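Local coordinates for transcriptional regulatory protein FixJ (Sinorhizobium meliloti, PDB 1D5W), which activates transcription of the nitrogen-fixation regulators nifA and fixK once its receiver domain has been switched on by FixL, at residues Ile79-His84 / Lys104-Thr109. The protein carries 3 engineered substitutions. Residues are numbered along the deposited sequence; the frame is centred on the assembly and turned at random.
Sequences IVITGH and KPFEDT
Lys104 N donates a 2.9 Å hydrogen bond to Thr82 O, joining the ends of two neighbouring parallel strands, 78-82 and 100-103, at the phosphorylation site of the CheY-like receiver domain. Lys104 N sits above the Thr82 carbonyl plane, 42° out of it. From this junction the Lys104 side chain, extended beyond CG, runs alongside the opposite backbone: its CD lies 3.8 Å from Gly83 N and its CE 3.8 Å from Ile81 CD1. Ile81 reaches a second partner through its other branch, CG2 meeting Phe106 CE2 at 3.8 Å, with the two side chains crossing at about a right angle. With Ile81 CG1 set between the backbone N and the carbonyl carbon (chi1 52°), the two branches part, CD1 to the lysine and CG2 to the ring. Beyond this first shell, Lys104 NZ hydrogen-bonds OP1 of the phosphorylated aspartate at position 54; OP1 also accepts from Gly83 N, and OP2 is hydrogen-bonded to Thr82 OG1. With an alanine at Lys104, OP1 would probably lose its positively charged partner and Ile81 CD1 its methylene neighbour. Ile111 of helix 108-119 touches both Ile81 and Phe106, and Phe101 packs on Thr82. A cis peptide bond precedes Pro105, turning the chain between the lysine and Phe106, as is common at the Lys-Pro pair of CheY-like receivers. Thr82 closes an ST turn, its OG1 accepting from His84 N at 3.0 Å.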
loop_
_atom_site.group_PDB
_atom_site.type_symbol
_atom_site.label_atom_id
_atom_site.label_comp_id
_atom_site.label_asym_id
_atom_site.label_seq_id
_atom_site.Cartn_x
_atom_site.Cartn_y
_atom_site.Cartn_z
ATOM N N ILE A 79 -3.152 10.773 -4.046
ATOM C CA ILE A 79 -4.141 9.725 -4.203
ATOM C C ILE A 79 -4.116 9.337 -5.667
ATOM O O ILE A 79 -4.089 10.209 -6.543
ATOM C CB ILE A 79 -5.563 10.213 -3.835
ATOM C CG1 ILE A 79 -5.624 10.579 -2.351
ATOM C CG2 ILE A 79 -6.591 9.124 -4.172
ATOM C CD1 ILE A 79 -6.679 11.631 -2.040
ATOM N N VAL A 80 -4.093 8.041 -5.941
ATOM C CA VAL A 80 -4.102 7.586 -7.314
ATOM C C VAL A 80 -5.500 7.071 -7.592
ATOM O O VAL A 80 -6.063 6.356 -6.767
ATOM C CB VAL A 80 -3.121 6.423 -7.532
ATOM C CG1 VAL A 80 -3.188 5.947 -8.987
ATOM C CG2 VAL A 80 -1.717 6.851 -7.164
ATOM N N ILE A 81 -6.089 7.461 -8.719
ATOM C CA ILE A 81 -7.408 6.937 -9.070
ATOM C C ILE A 81 -7.238 6.308 -10.437
ATOM O O ILE A 81 -6.471 6.806 -11.260
ATOM C CB ILE A 81 -8.521 8.029 -9.105
ATOM C CG1 ILE A 81 -8.087 9.212 -9.983
ATOM C CG2 ILE A 81 -8.879 8.451 -7.658
ATOM C CD1 ILE A 81 -9.212 10.215 -10.239
ATOM N N THR A 82 -7.933 5.203 -10.681
ATOM C CA THR A 82 -7.781 4.504 -11.950
ATOM C C THR A 82 -8.920 3.540 -12.256
ATOM O O THR A 82 -9.535 2.947 -11.353
ATOM C CB THR A 82 -6.480 3.679 -11.951
ATOM O OG1 THR A 82 -6.244 3.134 -13.258
ATOM C CG2 THR A 82 -6.598 2.509 -10.946
ATOM N N GLY A 83 -9.184 3.377 -13.544
ATOM C CA GLY A 83 -10.213 2.454 -13.958
ATOM C C GLY A 83 -9.533 1.213 -14.505
ATOM O O GLY A 83 -10.185 0.283 -14.981
ATOM N N HIS A 84 -8.209 1.203 -14.439
ATOM C CA HIS A 84 -7.444 0.073 -14.944
ATOM C C HIS A 84 -6.314 -0.273 -13.989
ATOM O O HIS A 84 -5.145 -0.290 -14.380
ATOM C CB HIS A 84 -6.850 0.402 -16.316
ATOM C CG HIS A 84 -7.840 0.962 -17.289
ATOM N ND1 HIS A 84 -8.187 2.296 -17.312
ATOM C CD2 HIS A 84 -8.540 0.372 -18.288
ATOM C CE1 HIS A 84 -9.054 2.506 -18.288
ATOM N NE2 HIS A 84 -9.285 1.355 -18.895
ATOM N N LYS A 104 -12.107 3.188 -10.015
ATOM C CA LYS A 104 -13.296 3.810 -10.594
ATOM C C LYS A 104 -14.240 2.690 -11.036
ATOM O O LYS A 104 -13.792 1.588 -11.363
ATOM C CB LYS A 104 -12.915 4.652 -11.811
ATOM C CG LYS A 104 -11.939 5.785 -11.524
ATOM C CD LYS A 104 -11.414 6.346 -12.824
ATOM C CE LYS A 104 -10.520 7.565 -12.587
ATOM N NZ LYS A 104 -9.826 7.982 -13.853
ATOM N N PRO A 105 -15.556 2.957 -11.059
ATOM C CA PRO A 105 -16.169 4.237 -10.697
ATOM C C PRO A 105 -16.403 4.330 -9.193
ATOM O O PRO A 105 -16.546 3.318 -8.505
ATOM C CB PRO A 105 -17.486 4.196 -11.458
ATOM C CG PRO A 105 -17.907 2.737 -11.238
ATOM C CD PRO A 105 -16.588 1.969 -11.438
ATOM N N PHE A 106 -16.447 5.543 -8.674
ATOM C CA PHE A 106 -16.715 5.716 -7.259
ATOM C C PHE A 106 -17.577 6.951 -7.059
ATOM O O PHE A 106 -17.602 7.836 -7.912
ATOM C CB PHE A 106 -15.407 5.843 -6.484
ATOM C CG PHE A 106 -14.462 6.830 -7.069
ATOM C CD1 PHE A 106 -14.713 8.198 -6.971
ATOM C CD2 PHE A 106 -13.321 6.397 -7.737
ATOM C CE1 PHE A 106 -13.841 9.115 -7.533
ATOM C CE2 PHE A 106 -12.437 7.315 -8.306
ATOM C CZ PHE A 106 -12.697 8.671 -8.205
ATOM N N GLU A 107 -18.296 6.987 -5.943
ATOM C CA GLU A 107 -19.156 8.119 -5.607
ATOM C C GLU A 107 -18.283 9.318 -5.209
ATOM O O GLU A 107 -17.172 9.139 -4.691
ATOM C CB GLU A 107 -20.058 7.748 -4.428
ATOM C CG GLU A 107 -21.018 6.614 -4.700
ATOM C CD GLU A 107 -22.203 7.058 -5.527
ATOM O OE1 GLU A 107 -21.996 7.535 -6.667
ATOM O OE2 GLU A 107 -23.343 6.934 -5.029
ATOM N N ASP A 108 -18.795 10.527 -5.437
ATOM C CA ASP A 108 -18.075 11.750 -5.083
ATOM C C ASP A 108 -17.610 11.655 -3.631
ATOM O O ASP A 108 -16.496 12.069 -3.286
ATOM C CB ASP A 108 -18.982 12.986 -5.253
ATOM C CG ASP A 108 -19.451 13.176 -6.679
ATOM O OD1 ASP A 108 -18.763 12.693 -7.597
ATOM O OD2 ASP A 108 -20.503 13.819 -6.893
ATOM N N THR A 109 -18.485 11.108 -2.788
ATOM C CA THR A 109 -18.215 10.932 -1.369
ATOM C C THR A 109 -16.859 10.280 -1.122
ATOM O O THR A 109 -16.105 10.704 -0.247
ATOM C CB THR A 109 -19.347 10.077 -0.723
ATOM O OG1 THR A 109 -20.419 10.937 -0.319
ATOM C CG2 THR A 109 -18.844 9.288 0.477
#